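Local structure of chitin oligosaccharide binding protein NagB2 (Paenibacillus sp. FPU-7, 7EHU) at residues Q92-G98 against S315-S321; T186-L190 against G246-P250. The protein binds chitin oligosaccharides, N,N'-diacetylchitobiose and N,N',N''-triacetylchitotriose, and probably delivers them to an ABC transporter as its extracellular solute-binding protein. All blocks are in the same frame, centred on the assembly; numbering follows the deposited sequence.

The two contacts lie on opposite sides of the chain's centre. Their centres are 34 Å apart and their nearest atoms about 16 Å. Contact 2 is nested in sequence inside the loop that contact 1 closes. Contact 1 pairs strand 93-97 with strand 309-320 and reaches the bound sugar. Contact 2 ties the short strand 188-189 to the loop between helices 230-244 and 257-265. Both reach one branched sheet, contact 2 through strand 188-189: 309-320 pairs with 138-154, which pairs with 271-275, the parallel neighbour of 188-189. This layout is consistent with the two-lobed fold of solute-binding proteins, in which the chain passes between lobes and sugar binds in the cleft.

Contact 1: residues Q92-G98 against S315-S321; sequences QIFNLFG and SNGYGFS. With NAG (2-acetamido-2-deoxy-beta-D-glucopyranose), chain B; NAG (2-acetamido-2-deoxy-beta-D-glucopyranose), chain C.
This antiparallel strand pair runs to the glycan pocket and puts three of its residues, Phe-97, Ser-315 and Asn-316, beside the sugar. Strand 93-97 also lies against strand 30-36 through backbone bonds such as Ile-93 with Thr-33. Backbone bonds join Phe-94 with Gly-319 and Leu-96 with Gly-317 in both directions. The side chains of Asn-95 and Asn-316 trade two hydrogen bonds. Asn-316 ND2 gives a nearly straight bond to Asn-95 OD1 (2.9 Å), and Asn-95 ND2 returns one to Asn-316 OD1 (3.0 Å). The two amide planes are 58° apart, but each donor points at its acceptor within its own amide plane. Asn-316 OD1 also accepts N2 of the chain B NAG at 2.9 Å. Asn-316 ND2 sits 3.2 Å above the Phe-97 ring plane, offset toward the rim, with CB as a CH-pi donor to the same face. That ring has O6 of the chain C NAG at its edge and a cation-pi partner in Arg-77. Ser-315 OG bonds O6 of the chain C NAG at 2.7 Å. Farther along, Gly-319 O lies over the centre of the Phe-94 ring, 3.6 Å above its plane. The paired bonds with Asn-95, a second-shell residue, probably help hold the Asn-316 amide in place. With OD1 toward the acetamido N-H of the sugar, ND2 faces Asn-95 OD1 and, weakly, Leu-96 O.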
# COMPACT_ATOMS: atom_id res chain seq x y z
N GLN A 92 11.36 11.07 16.02
CA GLN A 92 10.46 10.80 17.13
C GLN A 92 9.15 10.17 16.67
O GLN A 92 8.59 9.32 17.37
CB GLN A 92 10.19 12.09 17.91
CG GLN A 92 11.34 12.57 18.79
CD GLN A 92 12.30 13.49 18.09
OE1 GLN A 92 12.30 13.64 16.86
NE2 GLN A 92 13.05 14.22 18.88
N ILE A 93 8.64 10.61 15.51
CA ILE A 93 7.39 10.14 14.90
C ILE A 93 7.69 9.87 13.44
O ILE A 93 8.35 10.68 12.79
CB ILE A 93 6.28 11.22 14.99
CG1 ILE A 93 6.00 11.63 16.44
CG2 ILE A 93 5.00 10.69 14.32
CD1 ILE A 93 5.23 12.94 16.56
N PHE A 94 7.21 8.74 12.91
CA PHE A 94 7.55 8.42 11.52
C PHE A 94 6.53 7.49 10.89
O PHE A 94 6.02 6.57 11.53
CB PHE A 94 8.95 7.74 11.42
CG PHE A 94 9.20 6.75 12.52
CD1 PHE A 94 8.81 5.43 12.41
CD2 PHE A 94 9.80 7.16 13.71
CE1 PHE A 94 8.97 4.55 13.46
CE2 PHE A 94 9.98 6.28 14.75
CZ PHE A 94 9.59 4.98 14.62
N ASN A 95 6.29 7.70 9.60
CA ASN A 95 5.50 6.76 8.83
C ASN A 95 6.22 5.40 8.82
O ASN A 95 7.42 5.31 8.52
CB ASN A 95 5.32 7.28 7.41
CG ASN A 95 4.45 6.37 6.57
OD1 ASN A 95 4.94 5.45 5.91
ND2 ASN A 95 3.16 6.62 6.57
N LEU A 96 5.48 4.35 9.15
CA LEU A 96 5.99 3.02 9.43
C LEU A 96 5.07 1.98 8.81
O LEU A 96 3.84 2.14 8.83
CB LEU A 96 6.00 2.81 10.94
CG LEU A 96 6.39 1.43 11.47
CD1 LEU A 96 7.84 1.10 11.18
CD2 LEU A 96 6.12 1.34 12.98
N PHE A 97 5.64 0.89 8.31
CA PHE A 97 4.87 -0.25 7.83
C PHE A 97 4.84 -1.37 8.86
O PHE A 97 5.87 -1.69 9.47
CB PHE A 97 5.41 -0.78 6.50
CG PHE A 97 4.95 0.05 5.34
CD1 PHE A 97 5.62 1.23 5.01
CD2 PHE A 97 3.80 -0.27 4.62
CE1 PHE A 97 5.17 2.05 3.99
CE2 PHE A 97 3.33 0.54 3.61
CZ PHE A 97 4.01 1.71 3.29
N GLY A 98 3.69 -2.02 8.97
CA GLY A 98 3.53 -3.21 9.77
C GLY A 98 4.27 -4.39 9.17
O GLY A 98 4.83 -4.33 8.07
N SER A 315 -1.89 -1.54 7.22
CA SER A 315 -0.46 -1.76 7.13
C SER A 315 0.40 -0.53 7.36
O SER A 315 1.60 -0.69 7.55
CB SER A 315 -0.12 -2.25 5.72
OG SER A 315 -0.56 -1.26 4.78
N ASN A 316 -0.14 0.68 7.26
CA ASN A 316 0.70 1.87 7.21
C ASN A 316 0.14 2.94 8.12
O ASN A 316 -1.06 3.23 8.11
CB ASN A 316 0.81 2.38 5.77
CG ASN A 316 1.81 3.52 5.62
OD1 ASN A 316 1.47 4.61 5.14
ND2 ASN A 316 3.06 3.30 6.05
N GLY A 317 1.02 3.52 8.93
CA GLY A 317 0.63 4.59 9.82
C GLY A 317 1.84 5.14 10.53
O GLY A 317 2.92 5.09 9.97
N TYR A 318 1.68 5.64 11.75
CA TYR A 318 2.80 6.22 12.50
C TYR A 318 3.28 5.26 13.57
O TYR A 318 2.50 4.62 14.29
CB TYR A 318 2.39 7.57 13.11
CG TYR A 318 2.25 8.61 12.03
CD1 TYR A 318 3.36 9.08 11.35
CD2 TYR A 318 1.00 9.09 11.63
CE1 TYR A 318 3.24 10.00 10.31
CE2 TYR A 318 0.87 10.01 10.61
CZ TYR A 318 1.98 10.45 9.96
OH TYR A 318 1.90 11.33 8.90
N GLY A 319 4.62 5.19 13.67
CA GLY A 319 5.30 4.64 14.82
C GLY A 319 6.12 5.73 15.49
O GLY A 319 6.26 6.85 14.99
N PHE A 320 6.68 5.37 16.65
CA PHE A 320 7.26 6.33 17.57
C PHE A 320 8.58 5.80 18.11
O PHE A 320 8.70 4.61 18.39
CB PHE A 320 6.26 6.65 18.70
CG PHE A 320 4.93 7.05 18.14
CD1 PHE A 320 4.70 8.37 17.78
CD2 PHE A 320 3.96 6.10 17.88
CE1 PHE A 320 3.52 8.74 17.18
CE2 PHE A 320 2.76 6.47 17.28
CZ PHE A 320 2.53 7.79 16.94
N SER A 321 9.57 6.68 18.24
CA SER A 321 10.84 6.23 18.78
C SER A 321 10.67 5.79 20.23
O SER A 321 9.93 6.40 21.00
CB SER A 321 11.86 7.37 18.69
OG SER A 321 13.05 6.94 19.31
C1 NAG B . 0.07 5.69 1.12
C2 NAG B . -0.36 4.42 1.84
C3 NAG B . 0.73 3.36 1.76
C4 NAG B . 1.24 3.18 0.34
C5 NAG B . 1.62 4.55 -0.21
C6 NAG B . 2.10 4.52 -1.65
C7 NAG B . -1.89 4.85 3.75
C8 NAG B . -1.96 5.19 5.20
N2 NAG B . -0.66 4.72 3.24
O3 NAG B . 0.18 2.15 2.27
O4 NAG B . 2.42 2.38 0.37
O5 NAG B . 0.47 5.39 -0.18
O6 NAG B . 2.52 5.82 -2.06
O7 NAG B . -2.91 4.69 3.07
C1 NAG C . 2.35 1.09 -0.18
C2 NAG C . 3.75 0.52 -0.20
C3 NAG C . 3.72 -0.95 -0.61
C4 NAG C . 2.76 -1.73 0.28
C5 NAG C . 1.38 -1.07 0.28
C6 NAG C . 0.40 -1.72 1.23
C7 NAG C . 5.67 1.99 -0.60
C8 NAG C . 6.50 2.69 -1.64
N2 NAG C . 4.63 1.28 -1.06
O3 NAG C . 5.04 -1.46 -0.50
O4 NAG C . 2.59 -3.07 -0.17
O5 NAG C . 1.52 0.31 0.67
O6 NAG C . 0.85 -1.69 2.57
O7 NAG C . 5.93 2.04 0.60
O HOH W 1 3.11 9.96 6.56

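Contact 2: residues T186-L190 against G246-P250; sequences TPIAL and GYIDP
Gly-246 O touches CD of Pro-187 across the contact, at 3.5 Å. Gly-246 closes helix 230-244 in a Schellman motif, and its positive phi (78°) turns the chain out of the helix. Tyr-247 follows. Tyr-247 O accepts the N-H of Ile-188 at 2.8 Å, with the donor nearly in line with the C=O but the N-H bent to 135°. Tyr-247 O also touches CB and CD of Pro-187 and lies 3.4 Å from Ile-188 CB. The Tyr-247 ring meets Pro-187 CG through CD1 (4.1 Å), and Leu-177 of helix 170-182 touches both residues. Ile-248 forms the single backbone bridge with Ile-188. Ile-248 CG1 lies 4.3 Å from Ile-188 CD1, its CG2 lies near Leu-190 CB, and Leu-239 and Leu-242 pack on it from helix 230-244. Asp-249 N gives a hydrogen bond to Ile-188 O at 2.9 Å, so both backbone polar atoms of Ile-188 are used. With CG of Asp-249 anti to its backbone N (chi1 -173°), Asp-249 OD2 takes a hydrogen bond from a water (2.7 Å), which accepts the N-H of Leu-190. Asp-249 OD1 accepts Asn-251 N, as in an Asx turn. CG2 of Thr-186 packs against Asp-249 CA. A single bridge thus joins this loop to the short, weakly bonded strand 188-189, which pairs in parallel with 271-275: structural packing in the alpha/beta fold of a solute-binding protein.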
# COMPACT_ATOMS: atom_id res chain seq x y z
N THR A 186 -4.55 1.24 -24.74
CA THR A 186 -3.57 0.68 -23.81
C THR A 186 -4.32 0.01 -22.66
O THR A 186 -5.05 0.70 -21.94
CB THR A 186 -2.67 1.78 -23.26
OG1 THR A 186 -2.05 2.48 -24.35
CG2 THR A 186 -1.58 1.21 -22.35
N PRO A 187 -4.21 -1.30 -22.47
CA PRO A 187 -5.12 -1.93 -21.49
C PRO A 187 -4.84 -1.59 -20.04
O PRO A 187 -5.77 -1.23 -19.32
CB PRO A 187 -5.00 -3.43 -21.81
CG PRO A 187 -4.60 -3.45 -23.28
CD PRO A 187 -3.60 -2.32 -23.34
N ILE A 188 -3.58 -1.68 -19.60
CA ILE A 188 -3.22 -1.57 -18.19
C ILE A 188 -2.15 -0.49 -18.02
O ILE A 188 -1.04 -0.63 -18.55
CB ILE A 188 -2.69 -2.90 -17.62
CG1 ILE A 188 -3.69 -4.05 -17.81
CG2 ILE A 188 -2.35 -2.74 -16.14
CD1 ILE A 188 -3.12 -5.42 -17.55
N ALA A 189 -2.49 0.57 -17.31
CA ALA A 189 -1.51 1.57 -16.90
C ALA A 189 -0.65 1.03 -15.77
O ALA A 189 -1.13 0.32 -14.89
CB ALA A 189 -2.22 2.82 -16.42
N LEU A 190 0.63 1.38 -15.78
CA LEU A 190 1.51 1.00 -14.69
C LEU A 190 2.78 1.84 -14.84
O LEU A 190 3.39 1.88 -15.93
CB LEU A 190 1.86 -0.48 -14.82
CG LEU A 190 2.26 -1.20 -13.53
CD1 LEU A 190 2.22 -2.74 -13.74
CD2 LEU A 190 3.42 -0.72 -12.76
N GLY A 246 1.50 -6.76 -24.85
CA GLY A 246 1.17 -5.35 -24.93
C GLY A 246 0.02 -4.92 -24.04
O GLY A 246 -0.55 -3.84 -24.23
N TYR A 247 -0.35 -5.74 -23.06
CA TYR A 247 -1.45 -5.39 -22.17
C TYR A 247 -0.99 -4.40 -21.10
O TYR A 247 -1.69 -3.44 -20.80
CB TYR A 247 -2.07 -6.66 -21.59
CG TYR A 247 -2.67 -7.64 -22.59
CD1 TYR A 247 -3.15 -7.23 -23.83
CD2 TYR A 247 -2.79 -8.99 -22.27
CE1 TYR A 247 -3.73 -8.12 -24.71
CE2 TYR A 247 -3.35 -9.90 -23.15
CZ TYR A 247 -3.82 -9.45 -24.38
OH TYR A 247 -4.41 -10.30 -25.28
N ILE A 248 0.20 -4.60 -20.53
CA ILE A 248 0.83 -3.59 -19.69
C ILE A 248 1.46 -2.54 -20.60
O ILE A 248 2.07 -2.87 -21.61
CB ILE A 248 1.88 -4.24 -18.76
CG1 ILE A 248 1.20 -5.12 -17.71
CG2 ILE A 248 2.74 -3.18 -18.08
CD1 ILE A 248 2.15 -6.08 -16.96
N ASP A 249 1.26 -1.25 -20.26
CA ASP A 249 1.80 -0.11 -21.00
C ASP A 249 3.26 -0.39 -21.38
O ASP A 249 4.08 -0.65 -20.50
CB ASP A 249 1.75 1.13 -20.10
CG ASP A 249 2.14 2.41 -20.81
OD1 ASP A 249 2.76 2.36 -21.88
OD2 ASP A 249 1.80 3.49 -20.26
N PRO A 250 3.61 -0.36 -22.67
CA PRO A 250 5.01 -0.63 -23.05
C PRO A 250 6.00 0.31 -22.43
O PRO A 250 7.19 -0.01 -22.42
CB PRO A 250 5.02 -0.48 -24.58
CG PRO A 250 3.83 0.35 -24.90
CD PRO A 250 2.79 -0.07 -23.86
O HOH W 2 1.48 3.48 -17.57